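Local coordinates for novel protein similar to vertebrate potassium voltage-gated channel, subfamily H (Eag-related) family (Danio rerio, PDB 3UKN) that probably serves as the pore-forming subunit of a voltage-gated potassium channel, here represented by its cytoplasmic C-linker and cyclic nucleotide-binding homology domain, at residues 23-28 and 33-38; 50-55 and 170-175; 79-84 and 197-202. All coordinates share one frame; numbering follows the deposited sequence.

Interaction 1 of 3, residues 23-28 and 33-38; sequences DFIRVH and ALAQRM
The torsions of I25 and M38 bring their ends together. In I25, chi1 of -62° sets CG1 beside the backbone N and turns CG2 anti to it, so the two branches serve different partners. M38 runs out extended and then bends at chi3 (63°), which swings its CE methyl in towards the other helix. The two side chains reach each other tip to tip, with I25 CG1 3.7 Å from M38 CE. The second branch, I25 CG2, rests 3.6 Å from A35 CB. M38 CE also comes obliquely to the F24 ring, 4.0 Å from F24 CD2, and the two side chains cross at about a right angle. No hydrogen bond links the segments.

This is the helix-turn-helix at the start of the C-linker, built from helices 13-27 and 32-45. Their segments 23-27 and 33-38 run nearly antiparallel, at 167°, with axes 10.8 Å apart at closest. I25 and A35 have the nearest CA atoms across the pair, 6.4 Å apart, and their CB atoms both point toward the other helix. L30, in the connecting turn, touches F24, I25 and M38.

At the helix end, H28 folds back. Its ND1 donates to F24 O at 2.8 Å, in the ring plane and on a carbonyl lone pair. ND1 also lies over the centre of one face of the F24 ring. The hairpin leans on the second subunit, where R37 makes a salt bridge with D68 of that subunit and M38 packs on its I69.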
loop_
_atom_site.group_PDB
_atom_site.type_symbol
_atom_site.label_atom_id
_atom_site.label_comp_id
_atom_site.label_asym_id
_atom_site.label_seq_id
_atom_site.Cartn_x
_atom_site.Cartn_y
_atom_site.Cartn_z
ATOM N N ASP B 23 7.087 10.335 -12.638
ATOM C CA ASP B 23 8.120 9.322 -12.794
ATOM C C ASP B 23 7.702 8.290 -13.831
ATOM O O ASP B 23 8.452 7.986 -14.761
ATOM C CB ASP B 23 8.359 8.600 -11.476
ATOM C CG ASP B 23 9.448 9.237 -10.655
ATOM O OD1 ASP B 23 9.688 10.459 -10.810
ATOM O OD2 ASP B 23 10.063 8.507 -9.850
ATOM N N PHE B 24 6.500 7.749 -13.661
ATOM C CA PHE B 24 6.019 6.681 -14.529
ATOM C C PHE B 24 5.981 7.103 -15.997
ATOM O O PHE B 24 6.305 6.313 -16.882
ATOM C CB PHE B 24 4.647 6.210 -14.065
ATOM C CG PHE B 24 4.032 5.145 -14.934
ATOM C CD1 PHE B 24 4.116 3.807 -14.578
ATOM C CD2 PHE B 24 3.329 5.485 -16.087
ATOM C CE1 PHE B 24 3.512 2.820 -15.370
ATOM C CE2 PHE B 24 2.737 4.503 -16.880
ATOM C CZ PHE B 24 2.828 3.173 -16.522
ATOM N N ILE B 25 5.597 8.352 -16.239
ATOM C CA ILE B 25 5.584 8.940 -17.573
ATOM C C ILE B 25 7.001 9.127 -18.123
ATOM O O ILE B 25 7.253 8.966 -19.318
ATOM C CB ILE B 25 4.925 10.323 -17.525
ATOM C CG1 ILE B 25 3.463 10.210 -17.075
ATOM C CG2 ILE B 25 5.060 11.034 -18.879
ATOM C CD1 ILE B 25 2.865 11.536 -16.657
ATOM N N ARG B 26 7.921 9.487 -17.239
ATOM C CA ARG B 26 9.292 9.765 -17.619
ATOM C C ARG B 26 10.070 8.473 -17.856
ATOM O O ARG B 26 10.876 8.394 -18.774
ATOM C CB ARG B 26 9.976 10.588 -16.528
ATOM C CG ARG B 26 11.312 11.178 -16.929
ATOM C CD ARG B 26 12.183 11.443 -15.712
ATOM N NE ARG B 26 12.808 10.215 -15.232
ATOM C CZ ARG B 26 12.502 9.610 -14.089
ATOM N NH1 ARG B 26 11.580 10.128 -13.290
ATOM N NH2 ARG B 26 13.123 8.492 -13.741
ATOM N N VAL B 27 9.837 7.459 -17.032
ATOM C CA VAL B 27 10.616 6.239 -17.172
ATOM C C VAL B 27 10.224 5.485 -18.434
ATOM O O VAL B 27 11.029 4.744 -18.993
ATOM C CB VAL B 27 10.468 5.311 -15.960
ATOM C CG1 VAL B 27 11.053 5.968 -14.708
ATOM C CG2 VAL B 27 9.019 4.968 -15.751
ATOM N N HIS B 28 8.990 5.686 -18.885
ATOM C CA HIS B 28 8.469 4.968 -20.043
ATOM C C HIS B 28 8.425 5.857 -21.271
ATOM O O HIS B 28 7.817 5.504 -22.281
ATOM C CB HIS B 28 7.071 4.416 -19.746
ATOM C CG HIS B 28 7.057 3.343 -18.705
ATOM N ND1 HIS B 28 6.824 3.601 -17.371
ATOM C CD2 HIS B 28 7.264 2.006 -18.800
ATOM C CE1 HIS B 28 6.877 2.468 -16.693
ATOM N NE2 HIS B 28 7.148 1.487 -17.536
ATOM N N ALA B 33 1.309 14.450 -25.444
ATOM C CA ALA B 33 -0.149 14.492 -25.370
ATOM C C ALA B 33 -0.686 13.450 -24.381
ATOM O O ALA B 33 -1.582 13.734 -23.591
ATOM C CB ALA B 33 -0.772 14.311 -26.753
ATOM N N LEU B 34 -0.131 12.246 -24.426
ATOM C CA LEU B 34 -0.583 11.172 -23.554
ATOM C C LEU B 34 -0.357 11.578 -22.096
ATOM O O LEU B 34 -1.276 11.527 -21.270
ATOM C CB LEU B 34 0.141 9.862 -23.896
ATOM C CG LEU B 34 -0.116 8.600 -23.046
ATOM C CD1 LEU B 34 -1.593 8.200 -23.022
ATOM C CD2 LEU B 34 0.742 7.452 -23.582
ATOM N N ALA B 35 0.864 12.010 -21.799
ATOM C CA ALA B 35 1.202 12.540 -20.481
ATOM C C ALA B 35 0.199 13.597 -20.030
ATOM O O ALA B 35 -0.321 13.536 -18.918
ATOM C CB ALA B 35 2.604 13.124 -20.499
ATOM N N GLN B 36 -0.068 14.573 -20.893
ATOM C CA GLN B 36 -1.052 15.610 -20.586
ATOM C C GLN B 36 -2.397 14.985 -20.187
ATOM O O GLN B 36 -2.973 15.356 -19.180
ATOM C CB GLN B 36 -1.232 16.566 -21.778
ATOM C CG GLN B 36 -0.748 17.991 -21.527
ATOM C CD GLN B 36 -0.615 18.811 -22.813
ATOM O OE1 GLN B 36 -0.004 18.368 -23.797
ATOM N NE2 GLN B 36 -1.190 20.010 -22.807
ATOM N N ARG B 37 -2.887 14.033 -20.980
ATOM C CA ARG B 37 -4.136 13.351 -20.651
ATOM C C ARG B 37 -4.100 12.761 -19.241
ATOM O O ARG B 37 -5.093 12.836 -18.506
ATOM C CB ARG B 37 -4.434 12.242 -21.655
ATOM C CG ARG B 37 -4.673 12.732 -23.058
ATOM C CD ARG B 37 -4.646 11.577 -24.038
ATOM N NE ARG B 37 -5.739 10.640 -23.806
ATOM C CZ ARG B 37 -5.813 9.439 -24.368
ATOM N NH1 ARG B 37 -4.852 9.030 -25.182
ATOM N NH2 ARG B 37 -6.842 8.646 -24.111
ATOM N N MET B 38 -2.955 12.190 -18.877
ATOM C CA MET B 38 -2.790 11.498 -17.599
ATOM C C MET B 38 -2.795 12.448 -16.410
ATOM O O MET B 38 -3.399 12.150 -15.381
ATOM C CB MET B 38 -1.501 10.659 -17.598
ATOM C CG MET B 38 -1.489 9.532 -18.630
ATOM S SD MET B 38 0.126 8.739 -18.838
ATOM C CE MET B 38 0.422 8.045 -17.226
#

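Interaction 2 of 3, residues 50-55 and 170-175; sequences NGIDVS and LQYISL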
loop_
_atom_site.group_PDB
_atom_site.type_symbol
_atom_site.label_atom_id
_atom_site.label_comp_id
_atom_site.label_asym_id
_atom_site.label_seq_id
_atom_site.Cartn_x
_atom_site.Cartn_y
_atom_site.Cartn_z
ATOM N N ASN B 50 -8.863 7.238 -1.914
ATOM C CA ASN B 50 -8.367 6.219 -2.829
ATOM C C ASN B 50 -6.846 6.161 -2.950
ATOM O O ASN B 50 -6.304 5.222 -3.545
ATOM C CB ASN B 50 -9.014 6.364 -4.216
ATOM C CG ASN B 50 -10.445 5.854 -4.243
ATOM O OD1 ASN B 50 -11.008 5.506 -3.206
ATOM N ND2 ASN B 50 -11.038 5.810 -5.428
ATOM N N GLY B 51 -6.148 7.151 -2.402
ATOM C CA GLY B 51 -4.702 7.171 -2.507
ATOM C C GLY B 51 -3.941 7.036 -1.196
ATOM O O GLY B 51 -2.757 7.415 -1.111
ATOM N N ILE B 52 -4.594 6.490 -0.170
ATOM C CA ILE B 52 -3.971 6.421 1.154
ATOM C C ILE B 52 -2.700 5.568 1.202
ATOM O O ILE B 52 -2.515 4.630 0.419
ATOM C CB ILE B 52 -4.952 5.938 2.255
ATOM C CG1 ILE B 52 -5.146 4.426 2.195
ATOM C CG2 ILE B 52 -6.280 6.671 2.165
ATOM C CD1 ILE B 52 -6.117 3.901 3.248
ATOM N N ASP B 53 -1.815 5.918 2.128
ATOM C CA ASP B 53 -0.583 5.179 2.353
ATOM C C ASP B 53 -0.898 3.965 3.205
ATOM O O ASP B 53 -1.303 4.126 4.358
ATOM C CB ASP B 53 0.424 6.083 3.070
ATOM C CG ASP B 53 1.691 5.349 3.473
ATOM O OD1 ASP B 53 1.917 4.232 2.962
ATOM O OD2 ASP B 53 2.464 5.895 4.297
ATOM N N VAL B 54 -0.709 2.763 2.648
ATOM C CA VAL B 54 -1.038 1.519 3.354
ATOM C C VAL B 54 0.185 0.759 3.859
ATOM O O VAL B 54 0.065 -0.328 4.435
ATOM C CB VAL B 54 -1.893 0.551 2.483
ATOM C CG1 VAL B 54 -3.177 1.228 2.039
ATOM C CG2 VAL B 54 -1.096 0.040 1.292
ATOM N N SER B 55 1.361 1.332 3.645
ATOM C CA SER B 55 2.600 0.719 4.111
ATOM C C SER B 55 2.652 0.772 5.635
ATOM O O SER B 55 1.953 1.574 6.252
ATOM C CB SER B 55 3.818 1.442 3.518
ATOM O OG SER B 55 4.048 2.683 4.168
ATOM N N LEU B 170 -4.799 16.306 8.095
ATOM C CA LEU B 170 -5.601 15.157 8.464
ATOM C C LEU B 170 -4.775 14.023 9.053
ATOM O O LEU B 170 -3.625 13.826 8.678
ATOM C CB LEU B 170 -6.328 14.646 7.225
ATOM C CG LEU B 170 -7.225 15.668 6.530
ATOM C CD1 LEU B 170 -7.621 15.158 5.145
ATOM C CD2 LEU B 170 -8.452 15.916 7.373
ATOM N N GLN B 171 -5.370 13.289 9.986
ATOM C CA GLN B 171 -4.824 12.021 10.444
ATOM C C GLN B 171 -5.813 10.941 10.080
ATOM O O GLN B 171 -6.990 11.223 9.861
ATOM C CB GLN B 171 -4.627 12.009 11.959
ATOM C CG GLN B 171 -3.554 12.930 12.439
ATOM C CD GLN B 171 -3.319 12.832 13.927
ATOM O OE1 GLN B 171 -3.963 12.045 14.631
ATOM N NE2 GLN B 171 -2.392 13.638 14.420
ATOM N N TYR B 172 -5.355 9.696 10.055
ATOM C CA TYR B 172 -6.240 8.609 9.668
ATOM C C TYR B 172 -5.638 7.252 9.977
ATOM O O TYR B 172 -4.423 7.119 10.162
ATOM C CB TYR B 172 -6.603 8.718 8.173
ATOM C CG TYR B 172 -5.451 8.479 7.210
ATOM C CD1 TYR B 172 -5.162 7.193 6.734
ATOM C CD2 TYR B 172 -4.657 9.541 6.758
ATOM C CE1 TYR B 172 -4.096 6.969 5.822
ATOM C CE2 TYR B 172 -3.588 9.321 5.848
ATOM C CZ TYR B 172 -3.317 8.039 5.397
ATOM O OH TYR B 172 -2.274 7.844 4.509
ATOM N N ILE B 173 -6.508 6.254 10.013
ATOM C CA ILE B 173 -6.142 4.862 10.183
ATOM C C ILE B 173 -6.961 4.057 9.154
ATOM O O ILE B 173 -8.178 4.255 9.030
ATOM C CB ILE B 173 -6.506 4.384 11.571
ATOM C CG1 ILE B 173 -5.888 5.299 12.624
ATOM C CG2 ILE B 173 -6.073 2.940 11.779
ATOM C CD1 ILE B 173 -6.073 4.797 14.037
ATOM N N SER B 174 -6.295 3.181 8.405
ATOM C CA SER B 174 -6.964 2.393 7.385
ATOM C C SER B 174 -7.900 1.439 8.073
ATOM O O SER B 174 -7.627 0.983 9.191
ATOM C CB SER B 174 -5.949 1.580 6.582
ATOM O OG SER B 174 -5.297 0.641 7.424
ATOM N N LEU B 175 -8.997 1.111 7.405
ATOM C CA LEU B 175 -9.940 0.132 7.955
ATOM C C LEU B 175 -9.254 -1.220 8.099
ATOM O O LEU B 175 -9.516 -1.969 9.035
ATOM C CB LEU B 175 -11.170 0.000 7.051
ATOM C CG LEU B 175 -11.956 1.299 6.919
ATOM C CD1 LEU B 175 -13.351 1.022 6.333
ATOM C CD2 LEU B 175 -12.034 1.994 8.308
#
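Y172 stands out from strand 168-174 towards the loop, and its phenol end meets the backbone between I52 and D53. With chi1 at 68°, CG lies between the backbone N and the carbonyl carbon, and the ring points at the loop. The D53 amide comes in at the ring edge, near the ring plane. D53 N donates to Y172 OH at 3.1 Å, with an N-H...O angle of 157°. The D53 side chain starts close by, with CB 3.5 Å from the same OH. I52 approaches the ring obliquely, its CB 3.8 Å from Y172 CE1. Further along, I52 extends past the ring and brings CD1 to 4.1 Å from S174 CB.

S174 ends the strand and is the N-cap of helix 175-184. Its CB meets I52, while its OG caps that helix through G177 N. The contact thus fastens the loop between helices 32-45 and 63-71 of the C-linker to the beta roll of the cyclic nucleotide-binding homology domain. L13 of helix 13-27 touches both D53 and Y172.

The D53 carboxylate shapes the loop. OD1 receives S55 N at 3.0 Å from above the carboxylate plane, closing an Asx turn, and uses its syn lone pair for S55 OG. OD2 forms a salt bridge with K99, whose backbone pairs with Y172. Two donors on one oxygen and a lysine on the other would be expected to keep D53 ionised and the loop in place.

Interaction 3 of 3, residues 79-84 and 197-202; sequences QLPLFE and QHDLTY
D199 carries this contact with its carboxylate, which sits against P81 and L82. The nearest polar pair is L82 N to D199 OD2, at 2.7 Å. The N-H...O angle is 117°, so the hydrogen bond is bent and weak despite its short length. The same oxygen lies 3.1 Å from L82 CB, a close approach. Both oxygens also touch the proline ring: D199 OD1 is 3.6 Å from P81 CG and P81 CD, and D199 OD2 is 3.5 Å from P81 CB. L80 adds a looser touch, with CB 4.0 Å from D199 OD2.

D199 projects to this place from the end of helix 186-199, with CG anti to its own carbonyl carbon (chi1 -71°). On the other side, a 3-10 turn presents the L82 amide. F83 N bonds to L80 O and E84 N to P81 O, which fixes the turn. The carboxylate meets the L82 N-H at the start of the turn; P81 has no N-H to offer. L82 also lays its CG over the centre of one face of the F83 ring.

The turn is anchored further out. L82 packs on F192, E195 and I196 of helix 186-199, and its carbonyl oxygen accepts a hydrogen bond from Y188. F83 reaches L91 and L94 of helix 88-96. Beyond D199 the chain enters strand 200-203, turning a corner at T201, whose backbone pairs with L144, and runs parallel to strand 144-146.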
loop_
_atom_site.group_PDB
_atom_site.type_symbol
_atom_site.label_atom_id
_atom_site.label_comp_id
_atom_site.label_asym_id
_atom_site.label_seq_id
_atom_site.Cartn_x
_atom_site.Cartn_y
_atom_site.Cartn_z
ATOM N N GLN B 79 -6.966 10.704 21.087
ATOM C CA GLN B 79 -7.377 11.365 22.324
ATOM C C GLN B 79 -8.893 11.352 22.512
ATOM O O GLN B 79 -9.381 11.639 23.597
ATOM C CB GLN B 79 -6.818 12.786 22.407
ATOM C CG GLN B 79 -5.313 12.821 22.618
ATOM C CD GLN B 79 -4.700 14.142 22.208
ATOM O OE1 GLN B 79 -5.336 15.193 22.302
ATOM N NE2 GLN B 79 -3.460 14.094 21.737
ATOM N N LEU B 80 -9.634 10.987 21.470
ATOM C CA LEU B 80 -11.094 10.990 21.552
ATOM C C LEU B 80 -11.666 10.083 22.669
ATOM O O LEU B 80 -11.049 9.079 23.035
ATOM C CB LEU B 80 -11.691 10.590 20.204
ATOM C CG LEU B 80 -11.394 11.516 19.029
ATOM C CD1 LEU B 80 -11.646 10.802 17.686
ATOM C CD2 LEU B 80 -12.187 12.847 19.166
ATOM N N PRO B 81 -12.843 10.447 23.213
ATOM C CA PRO B 81 -13.560 9.620 24.193
ATOM C C PRO B 81 -13.701 8.171 23.747
ATOM O O PRO B 81 -13.770 7.264 24.580
ATOM C CB PRO B 81 -14.941 10.286 24.255
ATOM C CG PRO B 81 -14.651 11.730 24.030
ATOM C CD PRO B 81 -13.447 11.787 23.087
ATOM N N LEU B 82 -13.760 7.967 22.435
ATOM C CA LEU B 82 -13.906 6.640 21.843
ATOM C C LEU B 82 -12.856 5.633 22.359
ATOM O O LEU B 82 -13.109 4.419 22.431
ATOM C CB LEU B 82 -13.785 6.789 20.324
ATOM C CG LEU B 82 -13.572 5.538 19.498
ATOM C CD1 LEU B 82 -14.709 4.567 19.815
ATOM C CD2 LEU B 82 -13.547 5.898 18.041
ATOM N N PHE B 83 -11.681 6.144 22.724
ATOM C CA PHE B 83 -10.520 5.300 23.074
ATOM C C PHE B 83 -10.292 5.190 24.585
ATOM O O PHE B 83 -9.385 4.485 25.035
ATOM C CB PHE B 83 -9.240 5.774 22.334
ATOM C CG PHE B 83 -9.363 5.674 20.835
ATOM C CD1 PHE B 83 -9.294 4.447 20.210
ATOM C CD2 PHE B 83 -9.615 6.795 20.069
ATOM C CE1 PHE B 83 -9.464 4.334 18.861
ATOM C CE2 PHE B 83 -9.777 6.696 18.709
ATOM C CZ PHE B 83 -9.706 5.456 18.100
ATOM N N GLU B 84 -11.139 5.860 25.358
ATOM C CA GLU B 84 -10.994 5.883 26.818
ATOM C C GLU B 84 -10.818 4.484 27.414
ATOM O O GLU B 84 -10.002 4.292 28.317
ATOM C CB GLU B 84 -12.194 6.580 27.468
ATOM C CG GLU B 84 -12.155 6.650 28.984
ATOM C CD GLU B 84 -11.167 7.680 29.505
ATOM O OE1 GLU B 84 -10.344 8.174 28.698
ATOM O OE2 GLU B 84 -11.220 7.995 30.724
ATOM N N GLN B 197 -19.931 5.993 17.625
ATOM C CA GLN B 197 -20.935 6.911 17.109
ATOM C C GLN B 197 -21.042 8.218 17.909
ATOM O O GLN B 197 -21.409 9.255 17.346
ATOM C CB GLN B 197 -22.284 6.230 16.953
ATOM C CG GLN B 197 -22.363 5.316 15.760
ATOM C CD GLN B 197 -23.666 4.511 15.741
ATOM O OE1 GLN B 197 -23.926 3.713 16.642
ATOM N NE2 GLN B 197 -24.482 4.722 14.717
ATOM N N HIS B 198 -20.715 8.188 19.203
ATOM C CA HIS B 198 -20.694 9.431 19.981
ATOM C C HIS B 198 -19.662 10.429 19.426
ATOM O O HIS B 198 -19.794 11.639 19.607
ATOM C CB HIS B 198 -20.326 9.176 21.454
ATOM C CG HIS B 198 -21.235 8.231 22.171
ATOM N ND1 HIS B 198 -20.772 7.092 22.795
ATOM C CD2 HIS B 198 -22.569 8.273 22.397
ATOM C CE1 HIS B 198 -21.787 6.458 23.361
ATOM N NE2 HIS B 198 -22.886 7.158 23.137
ATOM N N ASP B 199 -18.599 9.923 18.805
ATOM C CA ASP B 199 -17.507 10.797 18.376
ATOM C C ASP B 199 -17.513 11.055 16.872
ATOM O O ASP B 199 -16.783 11.924 16.386
ATOM C CB ASP B 199 -16.163 10.220 18.813
ATOM C CG ASP B 199 -15.949 10.324 20.317
ATOM O OD1 ASP B 199 -16.310 11.361 20.904
ATOM O OD2 ASP B 199 -15.440 9.359 20.917
ATOM N N LEU B 200 -18.350 10.305 16.149
ATOM C CA LEU B 200 -18.462 10.392 14.692
ATOM C C LEU B 200 -19.241 11.641 14.271
ATOM O O LEU B 200 -20.462 11.734 14.442
ATOM C CB LEU B 200 -19.154 9.136 14.178
ATOM C CG LEU B 200 -19.040 8.712 12.717
ATOM C CD1 LEU B 200 -17.584 8.554 12.277
ATOM C CD2 LEU B 200 -19.797 7.405 12.542
ATOM N N THR B 201 -18.524 12.606 13.717
ATOM C CA THR B 201 -19.126 13.870 13.295
ATOM C C THR B 201 -19.967 13.638 12.048
ATOM O O THR B 201 -21.127 14.050 11.967
ATOM C CB THR B 201 -18.039 14.909 12.988
ATOM O OG1 THR B 201 -17.051 14.890 14.025
ATOM C CG2 THR B 201 -18.634 16.290 12.890
ATOM N N TYR B 202 -19.400 12.960 11.063
ATOM C CA TYR B 202 -20.196 12.602 9.906
ATOM C C TYR B 202 -20.016 11.143 9.517
ATOM O O TYR B 202 -18.898 10.639 9.460
ATOM C CB TYR B 202 -19.932 13.528 8.707
ATOM C CG TYR B 202 -20.926 13.279 7.581
ATOM C CD1 TYR B 202 -22.176 13.902 7.570
ATOM C CD2 TYR B 202 -20.625 12.390 6.546
ATOM C CE1 TYR B 202 -23.086 13.658 6.557
ATOM C CE2 TYR B 202 -21.528 12.140 5.525
ATOM C CZ TYR B 202 -22.756 12.770 5.533
ATOM O OH TYR B 202 -23.646 12.509 4.508
#

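In the fold
Interaction 1 closes before interaction 2 opens, whereas interactions 2 and 3 interleave along the chain. Interaction 1 lies far out on the C-linker, its centre about 26 Å from that of interaction 2 and about 43 Å from that of interaction 3, across the chain's centre. Interactions 1 and 2 both touch the second subunit. Interactions 2 and 3 are about 18 Å apart, centre to centre; their nearest atoms are about 5 Å apart, without touching. Both reach the same mixed sheet, through strands 168-174 and 200-203. Strand 200-203 is probably the intrinsic ligand that fills the cyclic nucleotide pocket in KCNH channels; interaction 3 lies where the chain enters that strand.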